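Local coordinates for protein D-alanyl-lipoteichoic acid synthetase (Streptococcus pneumoniae, PDB 3BMA) that probably takes part in lipoteichoic acid biosynthesis, in the D-alanylation of this cell-wall polymer, as a membrane-associated member of the DltD family, at residues Ser50-Phe55 with Leu355-Phe360; Gly80-Asn85 with Ser272-Asp277; Tyr104-Gln109 with Pro292-Pro297. The protein carries 1 engineered substitution. All blocks are in the same frame, centred on the assembly; numbering follows the deposited sequence. Where two conformers were deposited one is given.

Contact 1. Residues Ser50-Phe55 with Leu355-Phe360; sequences SEWLRF and LGWLAF
Trp52 and Trp357 both turn CG beside the backbone N and anti to the carbonyl carbon, Trp52 at a strained chi1 of -31°. This brings the benzo parts of the two indoles together. With CG anti to its N (chi1 174°), Phe360, one turn further along helix 355-369, brings CZ to the Trp52 rim. The two indoles meet rim to rim. Their six-membered rings lie 6.0 Å apart at the centroids, with planes only 17° from parallel, but neither covers the face of the other. The closest carbons are Trp52 CE3 and Trp357 CH2, 3.8 Å apart. Phe360 CZ sits at the edge of the Trp52 ring, 3.9 Å from Trp52 CZ3. Within the helix, Trp357 CZ3 lies over the face of the Phe360 ring. Glu51 O lies in the plane of the Trp357 ring at its edge, 3.3 Å from Trp357 CZ2. The loop after the first strand of the parallel sheet, 43-47, thus packs on a helix that covers one sheet face, consistent with the SGNH hydrolase clan. Val103 and Val105 of strand 101-105 pack against this aromatic group, and His59 meets the Trp357 ring edge-to-face. The loop and helix are held together by carbon packing, and the carbonyl O of Glu51 faces the probably electropositive C-H rim of an indole.

Contact 2. Residues Gly80-Asn85 with Ser272-Asp277; sequences GAASLN and SPEYND
Ser83 gives two hydrogen bonds to one carboxylate oxygen, OE2 of Glu274. The hydroxyl bond, Ser83 OG to Glu274 OE2, is 2.9 Å long and meets the oxygen nearly head-on to its C-O bond. The backbone bond from Ser83 N to Glu274 OE2 is 3.2 Å and uses the syn lone pair. Glu274 gets there with CG anti to its own N (chi1 -177°) and a bend at chi2. Ser83 OG also pairs with Tyr104 OH. The other oxygen, Glu274 OE1, lies 2.7 Å from a water that also accepts from Leu84 N and reaches Asp277 OD2. The carboxylate and the water thus meet N-H groups in the first turn of helix 83-90, where Ala82 is the N-cap residue. The negative charge there probably suits the helix dipole. Helix 274-287 starts close by with its own cap, Glu274 N to Ser272 OG. The first turns of the two helices lie side by side, Ser83 nearest Asp277. Asp277 is held from outside by Tyr145 and by a salt bridge to Arg149. The packing around these bonds is close: Ala82 CB rests 3.4 Å from Glu274 OE1, and Ser83 CB lies 3.9 Å from Asp277 CB. Leu84 CB approaches Asp277 OD2 at 3.9 Å.

Contact 3. Residues Tyr104-Gln109 with Pro292-Pro297; sequences YVISPQ and PIFIIP
Tyr104 pairs with Phe294 and Val105 with Ile295, in parallel register, at the tight end of this contact. Three backbone hydrogen bonds join the strands. Tyr104 N reaches Ile293 O at 3.0 Å, Ile295 N reaches Tyr104 O at 3.1 Å, and Ile106 N reaches Ile295 O at 2.8 Å. The Tyr104 O also takes a CA-H contact from Phe294. Side chains close in on one face of the sheet, where Tyr104 and Phe294 lie. Ile106 CD1 comes within 3.5 Å of Phe294 CD1, and Tyr104 CB lies 3.7 Å from the same ring atom. Ile106 reaches it because CG1 is anti to the carbonyl carbon (chi1 -51°) and the chain then extends to CD1. The two rings are steeply inclined, with planes at 77°. On the other face Val105 CG2 meets Ile295 CB more loosely, at 4.1 Å.

These are the central strand and its neighbour in a five-stranded parallel sheet of order 2-1-3-4-5, with helices on both faces, consistent with the SGNH hydrolase clan. Helices 274-287 and 311-326 cover the Phe294 face. Helix 355-369 lies against Ile295.

After Val105 and Ile295 the pairing stops; 104-109 turns off into loop, while Ile296 still bonds the next strand. Ile106 O faces Pro297 CD at 3.4 Å, with no N-H on Pro297 to pair with it. Pro108 CG then touches Ile296 CG2. Here the segments meet by van der Waals contact, without hydrogen bonds. Gln109, partly exposed, does not touch the partner segment; its OE1 bonds a glycerol probably left from crystallisation.

Contact 3 is central: it joins the middle strand of the sheet to its neighbour by backbone hydrogen bonds and apolar packing, aliphatic and aromatic. Contacts 1 and 2 are also largely buried, but both lie off the sheet. Contact 1 packs a loop and helix 355-369 against the sheet through aromatic rings, and its exposed Arg54 marks a surface side. It touches contact 3 where Trp52 meets Val105 and Phe360 meets Ile295. Contact 2 joins two helix starts by a glutamate carboxylate and a bridging water. It touches contact 3 through one hydroxyl pair. Helix 274-287 of contact 2 leads into strand 291-296 of contact 3. Contacts 1 and 2 do not touch.

Contact 1. Residues Ser50-Phe55 with Leu355-Phe360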
loop_
_atom_site.group_PDB
_atom_site.type_symbol
_atom_site.label_atom_id
_atom_site.label_comp_id
_atom_site.label_asym_id
_atom_site.label_seq_id
_atom_site.Cartn_x
_atom_site.Cartn_y
_atom_site.Cartn_z
ATOM N N SER C 50 -3.090 42.123 5.048
ATOM C CA SER C 50 -1.968 42.968 5.461
ATOM C C SER C 50 -2.323 43.838 6.667
ATOM O O SER C 50 -1.551 44.728 7.035
ATOM C CB SER C 50 -1.522 43.874 4.309
ATOM O OG SER C 50 -1.802 43.306 3.046
ATOM N N GLU C 51 -3.481 43.559 7.273
ATOM C CA GLU C 51 -4.012 44.354 8.381
ATOM C C GLU C 51 -3.109 44.369 9.608
ATOM O O GLU C 51 -2.979 45.395 10.269
ATOM C CB GLU C 51 -5.412 43.870 8.774
ATOM C CG GLU C 51 -6.561 44.575 8.052
ATOM C CD GLU C 51 -6.803 44.068 6.635
ATOM O OE1 GLU C 51 -7.460 44.794 5.857
ATOM O OE2 GLU C 51 -6.347 42.950 6.296
ATOM N N TRP C 52 -2.479 43.233 9.905
ATOM C CA TRP C 52 -1.642 43.109 11.105
ATOM C C TRP C 52 -0.181 43.474 10.873
ATOM O O TRP C 52 0.620 43.427 11.806
ATOM C CB TRP C 52 -1.714 41.687 11.687
ATOM C CG TRP C 52 -3.011 40.965 11.473
ATOM C CD1 TRP C 52 -3.207 39.849 10.712
ATOM C CD2 TRP C 52 -4.291 41.305 12.025
ATOM N NE1 TRP C 52 -4.528 39.469 10.754
ATOM C CE2 TRP C 52 -5.217 40.348 11.547
ATOM C CE3 TRP C 52 -4.748 42.328 12.869
ATOM C CZ2 TRP C 52 -6.574 40.380 11.892
ATOM C CZ3 TRP C 52 -6.096 42.360 13.209
ATOM C CH2 TRP C 52 -6.992 41.390 12.722
ATOM N N LEU C 53 0.161 43.831 9.637
ATOM C CA LEU C 53 1.553 44.076 9.251
ATOM C C LEU C 53 2.178 45.349 9.823
ATOM O O LEU C 53 3.333 45.327 10.257
ATOM C CB LEU C 53 1.709 44.055 7.728
ATOM C CG LEU C 53 2.038 42.700 7.102
ATOM C CD1 LEU C 53 1.897 42.780 5.596
ATOM C CD2 LEU C 53 3.445 42.252 7.489
ATOM N N ARG C 54 1.427 46.450 9.809
ATOM C CA ARG C 54 1.917 47.715 10.354
ATOM C C ARG C 54 1.474 47.916 11.799
ATOM O O ARG C 54 0.276 47.913 12.106
ATOM C CB ARG C 54 1.503 48.906 9.477
ATOM C CG ARG C 54 2.300 49.063 8.176
ATOM C CD ARG C 54 3.671 49.726 8.384
ATOM N NE ARG C 54 4.749 48.748 8.546
ATOM C CZ ARG C 54 5.402 48.509 9.682
ATOM N NH1 ARG C 54 6.361 47.593 9.707
ATOM N NH2 ARG C 54 5.107 49.178 10.791
ATOM N N PHE C 55 2.459 48.087 12.676
ATOM C CA PHE C 55 2.238 48.187 14.111
ATOM C C PHE C 55 2.310 49.628 14.596
ATOM O O PHE C 55 3.088 50.433 14.076
ATOM C CB PHE C 55 3.297 47.366 14.854
ATOM C CG PHE C 55 3.137 45.871 14.720
ATOM C CD1 PHE C 55 3.472 45.215 13.535
ATOM C CD2 PHE C 55 2.687 45.112 15.797
ATOM C CE1 PHE C 55 3.347 43.835 13.421
ATOM C CE2 PHE C 55 2.558 43.727 15.690
ATOM C CZ PHE C 55 2.884 43.090 14.497
ATOM N N LEU C 355 -5.904 55.356 15.661
ATOM C CA LEU C 355 -7.160 55.494 16.402
ATOM C C LEU C 355 -8.202 54.462 15.967
ATOM O O LEU C 355 -9.102 54.123 16.734
ATOM C CB LEU C 355 -7.717 56.922 16.276
ATOM C CG LEU C 355 -7.448 57.962 17.377
ATOM C CD1 LEU C 355 -5.975 58.102 17.749
ATOM C CD2 LEU C 355 -8.020 59.318 16.972
ATOM N N GLY C 356 -8.058 53.955 14.743
ATOM C CA GLY C 356 -8.911 52.880 14.229
ATOM C C GLY C 356 -8.712 51.556 14.944
ATOM O O GLY C 356 -9.622 50.731 14.991
ATOM N N TRP C 357 -7.517 51.355 15.497
ATOM C CA TRP C 357 -7.229 50.199 16.340
ATOM C C TRP C 357 -7.945 50.270 17.685
ATOM O O TRP C 357 -8.257 49.238 18.287
ATOM C CB TRP C 357 -5.728 50.063 16.589
ATOM C CG TRP C 357 -4.913 49.404 15.491
ATOM C CD1 TRP C 357 -3.695 49.816 15.036
ATOM C CD2 TRP C 357 -5.236 48.216 14.738
ATOM N NE1 TRP C 357 -3.243 48.976 14.049
ATOM C CE2 TRP C 357 -4.168 47.987 13.844
ATOM C CE3 TRP C 357 -6.325 47.330 14.728
ATOM C CZ2 TRP C 357 -4.154 46.913 12.950
ATOM C CZ3 TRP C 357 -6.308 46.261 13.837
ATOM C CH2 TRP C 357 -5.230 46.063 12.963
ATOM N N LEU C 358 -8.188 51.492 18.154
ATOM C CA LEU C 358 -8.849 51.719 19.435
ATOM C C LEU C 358 -10.340 51.439 19.357
ATOM O O LEU C 358 -10.929 50.928 20.314
ATOM C CB LEU C 358 -8.587 53.139 19.932
ATOM C CG LEU C 358 -7.164 53.411 20.425
ATOM C CD1 LEU C 358 -7.023 54.866 20.798
ATOM C CD2 LEU C 358 -6.800 52.512 21.608
ATOM N N ALA C 359 -10.938 51.769 18.213
ATOM C CA ALA C 359 -12.327 51.425 17.926
ATOM C C ALA C 359 -12.470 49.916 17.746
ATOM O O ALA C 359 -13.450 49.323 18.199
ATOM C CB ALA C 359 -12.805 52.155 16.681
ATOM N N PHE C 360 -11.478 49.325 17.076
ATOM C CA PHE C 360 -11.334 47.876 16.888
ATOM C C PHE C 360 -11.326 47.175 18.249
ATOM O O PHE C 360 -12.098 46.237 18.470
ATOM C CB PHE C 360 -10.042 47.607 16.089
ATOM C CG PHE C 360 -9.672 46.153 15.933
ATOM C CD1 PHE C 360 -10.100 45.430 14.824
ATOM C CD2 PHE C 360 -8.835 45.524 16.857
ATOM C CE1 PHE C 360 -9.732 44.093 14.658
ATOM C CE2 PHE C 360 -8.473 44.182 16.703
ATOM C CZ PHE C 360 -8.923 43.468 15.598
#

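Contact 2. Residues Gly80-Asn85 with Ser272-Asp277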
loop_
_atom_site.group_PDB
_atom_site.type_symbol
_atom_site.label_atom_id
_atom_site.label_comp_id
_atom_site.label_asym_id
_atom_site.label_seq_id
_atom_site.Cartn_x
_atom_site.Cartn_y
_atom_site.Cartn_z
ATOM N N GLY C 80 -2.384 39.966 0.183
ATOM C CA GLY C 80 -3.060 39.219 -0.873
ATOM C C GLY C 80 -3.773 37.959 -0.421
ATOM O O GLY C 80 -4.430 37.298 -1.227
ATOM N N ALA C 81 -3.644 37.616 0.859
ATOM C CA ALA C 81 -4.344 36.458 1.411
ATOM C C ALA C 81 -5.799 36.814 1.693
ATOM O O ALA C 81 -6.086 37.787 2.397
ATOM C CB ALA C 81 -3.655 35.952 2.677
ATOM N N ALA C 82 -6.705 36.033 1.116
ATOM C CA ALA C 82 -8.139 36.201 1.317
ATOM C C ALA C 82 -8.729 34.878 1.798
ATOM O O ALA C 82 -8.010 34.058 2.361
ATOM C CB ALA C 82 -8.800 36.662 0.034
ATOM N N SER C 83 -10.020 34.663 1.555
ATOM C CA SER C 83 -10.756 33.548 2.162
ATOM C C SER C 83 -10.334 32.149 1.714
ATOM O O SER C 83 -10.368 31.219 2.521
ATOM C CB SER C 83 -12.270 33.730 1.990
ATOM O OG SER C 83 -12.712 34.926 2.620
ATOM N N LEU C 84 -9.942 31.999 0.448
ATOM C CA LEU C 84 -9.460 30.707 -0.058
ATOM C C LEU C 84 -8.168 30.294 0.651
ATOM O O LEU C 84 -8.061 29.168 1.125
ATOM C CB LEU C 84 -9.282 30.719 -1.581
ATOM C CG LEU C 84 -9.208 29.344 -2.269
ATOM C CD1 LEU C 84 -10.517 28.571 -2.180
ATOM C CD2 LEU C 84 -8.793 29.466 -3.713
ATOM N N ASN C 85 -7.211 31.218 0.751
ATOM C CA ASN C 85 -5.997 30.996 1.540
ATOM C C ASN C 85 -6.283 30.634 2.994
ATOM O O ASN C 85 -5.718 29.669 3.519
ATOM C CB ASN C 85 -5.072 32.216 1.492
ATOM C CG ASN C 85 -4.013 32.111 0.412
ATOM O OD1 ASN C 85 -3.382 31.066 0.234
ATOM N ND2 ASN C 85 -3.803 33.201 -0.309
ATOM N N SER C 272 -18.214 39.236 -7.345
ATOM C CA SER C 272 -16.943 38.621 -6.958
ATOM C C SER C 272 -17.047 37.121 -6.705
ATOM O O SER C 272 -18.058 36.653 -6.174
ATOM C CB SER C 272 -16.402 39.277 -5.688
ATOM O OG SER C 272 -15.014 39.027 -5.560
ATOM N N PRO C 273 -15.990 36.361 -7.076
ATOM C CA PRO C 273 -15.845 34.971 -6.617
ATOM C C PRO C 273 -15.502 34.866 -5.120
ATOM O O PRO C 273 -15.661 33.799 -4.528
ATOM C CB PRO C 273 -14.694 34.437 -7.481
ATOM C CG PRO C 273 -13.907 35.639 -7.848
ATOM C CD PRO C 273 -14.898 36.751 -7.992
ATOM N N GLU C 274 -15.052 35.975 -4.527
ATOM C CA GLU C 274 -14.739 36.070 -3.098
ATOM C C GLU C 274 -15.959 35.856 -2.181
ATOM O O GLU C 274 -15.806 35.490 -1.012
ATOM C CB GLU C 274 -14.050 37.414 -2.809
ATOM C CG GLU C 274 -13.571 37.658 -1.368
ATOM C CD GLU C 274 -12.422 36.771 -0.936
ATOM O OE1 GLU C 274 -11.616 36.348 -1.791
ATOM O OE2 GLU C 274 -12.314 36.508 0.277
ATOM N N TYR C 275 -17.160 36.078 -2.714
ATOM C CA TYR C 275 -18.395 35.753 -1.997
ATOM C C TYR C 275 -18.558 34.242 -1.820
ATOM O O TYR C 275 -19.038 33.785 -0.779
ATOM C CB TYR C 275 -19.621 36.333 -2.709
ATOM C CG TYR C 275 -19.737 37.838 -2.623
ATOM C CD1 TYR C 275 -19.411 38.642 -3.711
ATOM C CD2 TYR C 275 -20.182 38.459 -1.455
ATOM C CE1 TYR C 275 -19.515 40.028 -3.638
ATOM C CE2 TYR C 275 -20.289 39.839 -1.373
ATOM C CZ TYR C 275 -19.954 40.616 -2.466
ATOM O OH TYR C 275 -20.059 41.982 -2.389
ATOM N N ASN C 276 -18.159 33.473 -2.834
ATOM C CA ASN C 276 -18.200 32.017 -2.738
ATOM C C ASN C 276 -17.035 31.472 -1.912
ATOM O O ASN C 276 -17.175 30.441 -1.260
ATOM C CB ASN C 276 -18.209 31.350 -4.115
ATOM C CG ASN C 276 -19.285 31.880 -5.044
ATOM O OD1 ASN C 276 -19.054 31.995 -6.246
ATOM N ND2 ASN C 276 -20.463 32.177 -4.508
ATOM N N ASP C 277 -15.893 32.165 -1.943
ATOM C CA ASP C 277 -14.720 31.778 -1.151
ATOM C C ASP C 277 -14.985 31.998 0.329
ATOM O O ASP C 277 -14.518 31.224 1.162
ATOM C CB ASP C 277 -13.464 32.564 -1.562
ATOM C CG ASP C 277 -12.924 32.171 -2.935
ATOM O OD1 ASP C 277 -13.426 31.203 -3.548
ATOM O OD2 ASP C 277 -11.981 32.850 -3.409
HETATM O O HOH W 1 -10.129 34.116 -1.895
#

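Contact 3. Residues Tyr104-Gln109 with Pro292-Pro297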
loop_
_atom_site.group_PDB
_atom_site.type_symbol
_atom_site.label_atom_id
_atom_site.label_comp_id
_atom_site.label_asym_id
_atom_site.label_seq_id
_atom_site.Cartn_x
_atom_site.Cartn_y
_atom_site.Cartn_z
ATOM N N TYR C 104 -11.914 37.618 12.404
ATOM C CA TYR C 104 -11.824 37.480 10.957
ATOM C C TYR C 104 -12.130 38.804 10.263
ATOM O O TYR C 104 -13.273 39.247 10.242
ATOM C CB TYR C 104 -12.770 36.375 10.471
ATOM C CG TYR C 104 -12.474 35.884 9.075
ATOM C CD1 TYR C 104 -11.552 34.862 8.861
ATOM C CD2 TYR C 104 -13.114 36.436 7.968
ATOM C CE1 TYR C 104 -11.265 34.409 7.585
ATOM C CE2 TYR C 104 -12.835 35.990 6.685
ATOM C CZ TYR C 104 -11.912 34.973 6.505
ATOM O OH TYR C 104 -11.625 34.528 5.241
ATOM N N VAL C 105 -11.099 39.433 9.706
ATOM C CA VAL C 105 -11.258 40.645 8.901
ATOM C C VAL C 105 -11.894 40.295 7.554
ATOM O O VAL C 105 -11.500 39.318 6.924
ATOM C CB VAL C 105 -9.895 41.344 8.697
ATOM C CG1 VAL C 105 -9.974 42.447 7.641
ATOM C CG2 VAL C 105 -9.402 41.907 10.014
ATOM N N ILE C 106 -12.912 41.056 7.146
ATOM C CA ILE C 106 -13.487 40.928 5.805
ATOM C C ILE C 106 -13.430 42.285 5.121
ATOM O O ILE C 106 -14.286 43.147 5.350
ATOM C CB ILE C 106 -14.963 40.460 5.813
ATOM C CG1 ILE C 106 -15.165 39.205 6.657
ATOM C CG2 ILE C 106 -15.442 40.190 4.396
ATOM C CD1 ILE C 106 -16.619 38.783 6.735
ATOM N N SER C 107 -12.418 42.480 4.283
ATOM C CA SER C 107 -12.272 43.738 3.565
ATOM C C SER C 107 -13.072 43.691 2.268
ATOM O O SER C 107 -12.904 42.762 1.475
ATOM C CB SER C 107 -10.803 44.044 3.294
ATOM O OG SER C 107 -10.663 45.296 2.656
ATOM N N PRO C 108 -13.976 44.672 2.068
ATOM C CA PRO C 108 -14.783 44.773 0.848
ATOM C C PRO C 108 -13.981 44.931 -0.451
ATOM O O PRO C 108 -14.498 44.616 -1.522
ATOM C CB PRO C 108 -15.653 46.008 1.105
ATOM C CG PRO C 108 -15.705 46.121 2.595
ATOM C CD PRO C 108 -14.340 45.721 3.038
ATOM N N GLN C 109 -12.738 45.393 -0.360
ATOM C CA GLN C 109 -11.895 45.527 -1.549
ATOM C C GLN C 109 -11.314 44.193 -2.048
ATOM O O GLN C 109 -10.795 44.128 -3.165
ATOM C CB GLN C 109 -10.809 46.601 -1.357
ATOM C CG GLN C 109 -9.689 46.254 -0.381
ATOM C CD GLN C 109 -8.410 45.805 -1.066
ATOM O OE1 GLN C 109 -7.825 44.788 -0.699
ATOM N NE2 GLN C 109 -7.965 46.568 -2.062
ATOM N N PRO C 292 -16.746 33.574 15.739
ATOM C CA PRO C 292 -15.956 34.639 15.150
ATOM C C PRO C 292 -16.542 36.027 15.370
ATOM O O PRO C 292 -17.766 36.191 15.417
ATOM C CB PRO C 292 -15.998 34.302 13.658
ATOM C CG PRO C 292 -17.283 33.583 13.472
ATOM C CD PRO C 292 -17.709 33.012 14.775
ATOM N N ILE C 293 -15.666 37.016 15.519
ATOM C CA ILE C 293 -16.072 38.405 15.342
ATOM C C ILE C 293 -15.499 38.916 14.021
ATOM O O ILE C 293 -14.295 38.849 13.789
ATOM C CB ILE C 293 -15.725 39.318 16.561
ATOM C CG1 ILE C 293 -16.288 40.732 16.352
ATOM C CG2 ILE C 293 -14.222 39.332 16.864
ATOM C CD1 ILE C 293 -16.517 41.515 17.641
ATOM N N PHE C 294 -16.381 39.384 13.143
ATOM C CA PHE C 294 -15.976 39.908 11.839
ATOM C C PHE C 294 -15.722 41.412 11.866
ATOM O O PHE C 294 -16.444 42.168 12.521
ATOM C CB PHE C 294 -17.005 39.549 10.767
ATOM C CG PHE C 294 -17.214 38.069 10.611
ATOM C CD1 PHE C 294 -16.306 37.297 9.887
ATOM C CD2 PHE C 294 -18.298 37.439 11.211
ATOM C CE1 PHE C 294 -16.484 35.931 9.742
ATOM C CE2 PHE C 294 -18.486 36.067 11.076
ATOM C CZ PHE C 294 -17.578 35.313 10.340
ATOM N N ILE C 295 -14.681 41.833 11.156
ATOM C CA ILE C 295 -14.309 43.241 11.082
ATOM C C ILE C 295 -14.476 43.716 9.645
ATOM O O ILE C 295 -13.914 43.127 8.719
ATOM C CB ILE C 295 -12.842 43.474 11.531
ATOM C CG1 ILE C 295 -12.491 42.659 12.791
ATOM C CG2 ILE C 295 -12.533 44.971 11.672
ATOM C CD1 ILE C 295 -13.252 43.026 14.064
ATOM N N ILE C 296 -15.269 44.766 9.458
ATOM C CA ILE C 296 -15.452 45.349 8.134
ATOM C C ILE C 296 -14.844 46.751 8.121
ATOM O O ILE C 296 -15.449 47.685 8.638
ATOM C CB ILE C 296 -16.939 45.372 7.701
ATOM C CG1 ILE C 296 -17.574 43.987 7.876
ATOM C CG2 ILE C 296 -17.064 45.833 6.251
ATOM C CD1 ILE C 296 -19.025 43.897 7.429
ATOM N N PRO C 297 -13.631 46.894 7.548
ATOM C CA PRO C 297 -12.898 48.162 7.502
ATOM C C PRO C 297 -13.474 49.153 6.489
ATOM O O PRO C 297 -14.126 48.738 5.521
ATOM C CB PRO C 297 -11.486 47.740 7.054
ATOM C CG PRO C 297 -11.460 46.251 7.126
ATOM C CD PRO C 297 -12.864 45.820 6.898
#